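Local coordinates for protein NDP-N-acetyl-D-galactosaminuronic acid dehydrogenase (PDB 3G79) that probably oxidises UDP-N-acetyl-D-mannosamine to the corresponding uronate, using two molecules of NAD+ for each sugar nucleotide, at residues A[430-435]-A[455-460]; A[200-205]-A[226-231]. All blocks are in the same frame, centred on the assembly; numbering follows the deposited sequence.

Contact 1: A[430-435]-A[455-460]; sequences LKADWA and PDEFIG
The phenyl ring of Phe458 lies flat against the methyl group of Ala432. Ala432 CB sits 3.8 Å from the centroid of the Phe458 ring and only 7° off the ring normal. This is a CH-pi contact over the centre of one face. The far end of the ring reaches the backbone of Leu430 and Ala432. Phe458 CZ comes to 3.5 Å from Leu430 O, which meets the ring at its edge, near its plane. Beside this, Leu430 CD2 approaches Phe458 CZ at 4.3 Å, a looser apolar touch. Phe458 CG stands anti to its own carbonyl carbon, chi1 -74°, and this turn carries the ring across to the start of the facing helix.

The two helices, 432-439 and 455-459, belong to the C-terminal part of the chain, where the family has its UDP-binding domain. There a parallel six-stranded sheet is flanked by helices. Strand 445-448 lies in the chain between the two helices. Phe463 meets the Phe458 ring edge-to-face, and Leu408 of helix 408-412 touches Leu430.

The polar part of the contact is one hydrogen bond. Ala432 N donates to Glu457 OE1 at 3.0 Å, and the bond is nearly straight, 170° at the hydrogen. The N-H comes from above the carboxylate plane. Glu457 gets there with an extended chain, CG anti to the backbone N. Its carboxylate thus takes up an N-H of the first helical turn, just past Lys431 at the N-cap position. The negative charge would be expected to suit the positive end of the helix dipole. An alanine in place of Phe458 would probably open a gap over Ala432 CB and deprive Phe463 of its ring partner.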
# COMPACT_ATOMS: atom_id res chain seq x y z
N LEU A 430 -6.05 7.37 -30.54
CA LEU A 430 -5.55 6.55 -31.66
C LEU A 430 -6.56 5.49 -32.10
O LEU A 430 -6.95 4.61 -31.31
CB LEU A 430 -4.19 5.90 -31.31
CG LEU A 430 -3.48 5.05 -32.38
CD1 LEU A 430 -2.85 5.89 -33.48
CD2 LEU A 430 -2.43 4.17 -31.77
N LYS A 431 -6.96 5.58 -33.36
CA LYS A 431 -7.97 4.66 -33.92
C LYS A 431 -7.30 3.57 -34.77
O LYS A 431 -6.35 3.85 -35.52
CB LYS A 431 -9.05 5.43 -34.71
CG LYS A 431 -8.66 6.85 -35.15
CD LYS A 431 -9.38 7.32 -36.43
CE LYS A 431 -8.70 8.58 -37.03
NZ LYS A 431 -8.82 8.69 -38.54
N ALA A 432 -7.80 2.33 -34.64
CA ALA A 432 -7.16 1.18 -35.28
C ALA A 432 -6.91 1.36 -36.80
O ALA A 432 -5.80 1.13 -37.27
CB ALA A 432 -7.95 -0.12 -34.99
N ASP A 433 -7.94 1.74 -37.55
CA ASP A 433 -7.87 1.93 -39.00
C ASP A 433 -6.64 2.70 -39.42
O ASP A 433 -5.91 2.31 -40.34
CB ASP A 433 -9.05 2.78 -39.48
CG ASP A 433 -10.33 2.03 -39.56
OD1 ASP A 433 -10.28 0.79 -39.65
OD2 ASP A 433 -11.39 2.70 -39.54
N TRP A 434 -6.46 3.83 -38.75
CA TRP A 434 -5.47 4.82 -39.09
C TRP A 434 -4.07 4.26 -38.89
O TRP A 434 -3.23 4.33 -39.78
CB TRP A 434 -5.69 6.07 -38.26
CG TRP A 434 -4.86 7.19 -38.69
CD1 TRP A 434 -5.18 8.13 -39.63
CD2 TRP A 434 -3.55 7.53 -38.21
NE1 TRP A 434 -4.15 9.05 -39.76
CE2 TRP A 434 -3.14 8.70 -38.90
CE3 TRP A 434 -2.70 6.98 -37.26
CZ2 TRP A 434 -1.90 9.31 -38.68
CZ3 TRP A 434 -1.47 7.59 -37.04
CH2 TRP A 434 -1.09 8.74 -37.74
N ALA A 435 -3.83 3.68 -37.72
CA ALA A 435 -2.52 3.11 -37.41
C ALA A 435 -2.24 1.94 -38.34
O ALA A 435 -1.10 1.74 -38.76
CB ALA A 435 -2.44 2.67 -35.95
N PRO A 455 -8.27 -3.25 -26.78
CA PRO A 455 -7.81 -4.45 -27.50
C PRO A 455 -8.71 -4.89 -28.65
O PRO A 455 -8.20 -5.16 -29.74
CB PRO A 455 -7.80 -5.55 -26.42
CG PRO A 455 -7.84 -4.83 -25.11
CD PRO A 455 -8.51 -3.50 -25.35
N ASP A 456 -10.03 -4.97 -28.44
CA ASP A 456 -10.85 -5.61 -29.46
C ASP A 456 -10.93 -4.83 -30.76
O ASP A 456 -10.92 -5.42 -31.84
CB ASP A 456 -12.22 -6.00 -28.92
CG ASP A 456 -12.13 -7.06 -27.81
OD1 ASP A 456 -11.09 -7.75 -27.71
OD2 ASP A 456 -13.09 -7.21 -27.03
N GLU A 457 -10.96 -3.51 -30.64
CA GLU A 457 -10.88 -2.62 -31.78
C GLU A 457 -9.68 -2.97 -32.69
O GLU A 457 -9.82 -3.11 -33.91
CB GLU A 457 -10.80 -1.18 -31.31
CG GLU A 457 -10.92 -0.12 -32.42
CD GLU A 457 -10.60 1.28 -31.92
OE1 GLU A 457 -10.18 2.13 -32.76
OE2 GLU A 457 -10.76 1.54 -30.70
N PHE A 458 -8.52 -3.16 -32.07
CA PHE A 458 -7.28 -3.37 -32.79
C PHE A 458 -7.07 -4.81 -33.23
O PHE A 458 -6.56 -5.04 -34.35
CB PHE A 458 -6.09 -2.88 -31.95
CG PHE A 458 -5.97 -1.37 -31.90
CD1 PHE A 458 -4.92 -0.73 -32.55
CD2 PHE A 458 -6.90 -0.60 -31.22
CE1 PHE A 458 -4.79 0.65 -32.50
CE2 PHE A 458 -6.78 0.79 -31.16
CZ PHE A 458 -5.73 1.42 -31.81
N ILE A 459 -7.46 -5.76 -32.38
CA ILE A 459 -7.44 -7.18 -32.74
C ILE A 459 -8.35 -7.45 -33.97
O ILE A 459 -7.95 -8.12 -34.92
CB ILE A 459 -7.85 -8.05 -31.53
CG1 ILE A 459 -6.79 -8.03 -30.43
CG2 ILE A 459 -8.12 -9.44 -31.94
CD1 ILE A 459 -7.27 -8.68 -29.12
N GLY A 460 -9.56 -6.90 -33.95
CA GLY A 460 -10.53 -7.13 -35.03
C GLY A 460 -10.10 -6.58 -36.38
O GLY A 460 -10.70 -6.88 -37.41

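Contact 2: A[200-205]-A[226-231]; sequences GGIDEA and MSATAA
Gly201 and the chain from Met226 to Ala228 are joined by two backbone hydrogen bonds. Ala228 N donates to Gly201 O at 2.7 Å, and the bond is bent, 142° at the hydrogen. Gly201 N donates to Met226 O at 3.0 Å, but the position of that oxygen is less certain. Thr207 OG1 is hydrogen-bonded to both of these atoms, Gly201 N and Met226 O.

CA-H...O contacts add to the backbone pairing. Ser227 CA lies 3.3 Å from Gly201 O, and Ala228 CA lies 3.2 Å from Gly200 O.

Apolar contact is slight. Ile202 CG2 touches Ala228 CB at 4.1 Å. The methyl of Ala231 faces the backbone of Gly200, with Ala231 CB 4.0 Å from Gly200 N. Gly200, with no side chain, lies with its CA close to Ser227 O and beside Ala231 CB.

Ser227 is the N-cap of helix 228-258, and its OG accepts from Ala230 N at 2.9 Å. With chi1 71°, OG lies between its own backbone N and carbonyl carbon, turned back to the first helical turn. Ile261 and Val266 of the second subunit pack on this turn, at Ser227, Thr229 and Ala230.

Gly200 pairs with Met226 and Gly201 with Ser227 in parallel register. Helix 228-258, which by family belongs mostly to the central domain, follows directly on edge strand 223-227. Strands 197-201 and 223-227, with helix 204-214 between them, form a parallel beta-alpha-beta unit at the end of the mixed sheet of the Rossmann-type NAD-binding domain, antiparallel to strand 175-178.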
# COMPACT_ATOMS: atom_id res chain seq x y z
N GLY A 200 10.38 19.38 11.85
CA GLY A 200 11.14 18.54 12.77
C GLY A 200 12.36 19.23 13.30
O GLY A 200 13.23 19.68 12.52
N GLY A 201 12.45 19.33 14.64
CA GLY A 201 13.56 20.05 15.27
C GLY A 201 14.56 19.02 15.72
O GLY A 201 14.20 17.84 15.84
N ILE A 202 15.79 19.44 15.97
CA ILE A 202 16.84 18.54 16.46
C ILE A 202 16.67 18.14 17.95
O ILE A 202 17.37 17.25 18.45
CB ILE A 202 18.25 19.12 16.23
CG1 ILE A 202 18.48 20.37 17.07
CG2 ILE A 202 18.47 19.41 14.77
CD1 ILE A 202 19.92 20.89 17.01
N ASP A 203 15.77 18.84 18.63
CA ASP A 203 15.35 18.59 20.00
C ASP A 203 14.00 19.24 20.12
O ASP A 203 13.60 19.98 19.21
CB ASP A 203 16.31 19.16 21.05
CG ASP A 203 16.90 20.52 20.65
OD1 ASP A 203 18.05 20.75 21.07
OD2 ASP A 203 16.25 21.36 19.98
N GLU A 204 13.30 18.96 21.22
CA GLU A 204 11.94 19.44 21.42
C GLU A 204 11.86 20.96 21.44
O GLU A 204 10.90 21.54 20.92
CB GLU A 204 11.30 18.84 22.68
CG GLU A 204 11.72 17.37 22.94
CD GLU A 204 10.72 16.30 22.43
OE1 GLU A 204 11.20 15.18 22.14
OE2 GLU A 204 9.50 16.56 22.36
N ALA A 205 12.88 21.61 21.96
CA ALA A 205 12.93 23.06 22.00
C ALA A 205 12.90 23.69 20.60
O ALA A 205 12.17 24.68 20.39
CB ALA A 205 14.14 23.54 22.79
N MET A 226 7.77 16.79 14.68
CA MET A 226 8.59 15.60 14.94
C MET A 226 10.11 15.96 15.06
O MET A 226 10.47 17.13 15.13
CB MET A 226 8.34 14.54 13.85
CG MET A 226 8.63 14.95 12.38
SD MET A 226 8.23 13.85 10.98
CE MET A 226 6.46 14.06 10.94
N SER A 227 10.99 14.96 15.07
CA SER A 227 12.42 15.21 15.09
C SER A 227 12.84 15.64 13.70
O SER A 227 12.17 15.31 12.73
CB SER A 227 13.19 13.94 15.50
OG SER A 227 13.12 13.00 14.45
N ALA A 228 13.93 16.37 13.57
CA ALA A 228 14.48 16.74 12.25
C ALA A 228 14.72 15.51 11.36
O ALA A 228 14.35 15.50 10.15
CB ALA A 228 15.77 17.50 12.43
N THR A 229 15.35 14.49 11.93
CA THR A 229 15.66 13.27 11.20
C THR A 229 14.37 12.60 10.73
O THR A 229 14.33 12.09 9.63
CB THR A 229 16.49 12.28 12.05
OG1 THR A 229 17.74 12.89 12.43
CG2 THR A 229 16.81 11.02 11.25
N ALA A 230 13.33 12.62 11.55
CA ALA A 230 12.04 12.01 11.17
C ALA A 230 11.40 12.79 10.02
O ALA A 230 10.79 12.22 9.13
CB ALA A 230 11.13 11.96 12.36
N ALA A 231 11.59 14.10 10.02
CA ALA A 231 11.11 14.96 8.96
C ALA A 231 11.73 14.57 7.67
O ALA A 231 11.05 14.43 6.72
CB ALA A 231 11.39 16.49 9.28

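How the contacts relate
The contacts lie in different domains, on opposite sides of the chain's centre. Their centres are 56 Å apart, and their nearest atoms are still about 42 Å apart. They follow one another along the chain. Contact 2 is at the outer edge of the sheet of the N-terminal NAD-binding domain, where the long helix 228-258 sets out. Contact 1 joins two helices beside the parallel sheet of the C-terminal domain, the UDP-binding one by family. Contact 2 also lies against the second subunit, whereas no other chain of the assembly touches contact 1. Neither contact includes a residue with an assigned role in catalysis or in cofactor binding.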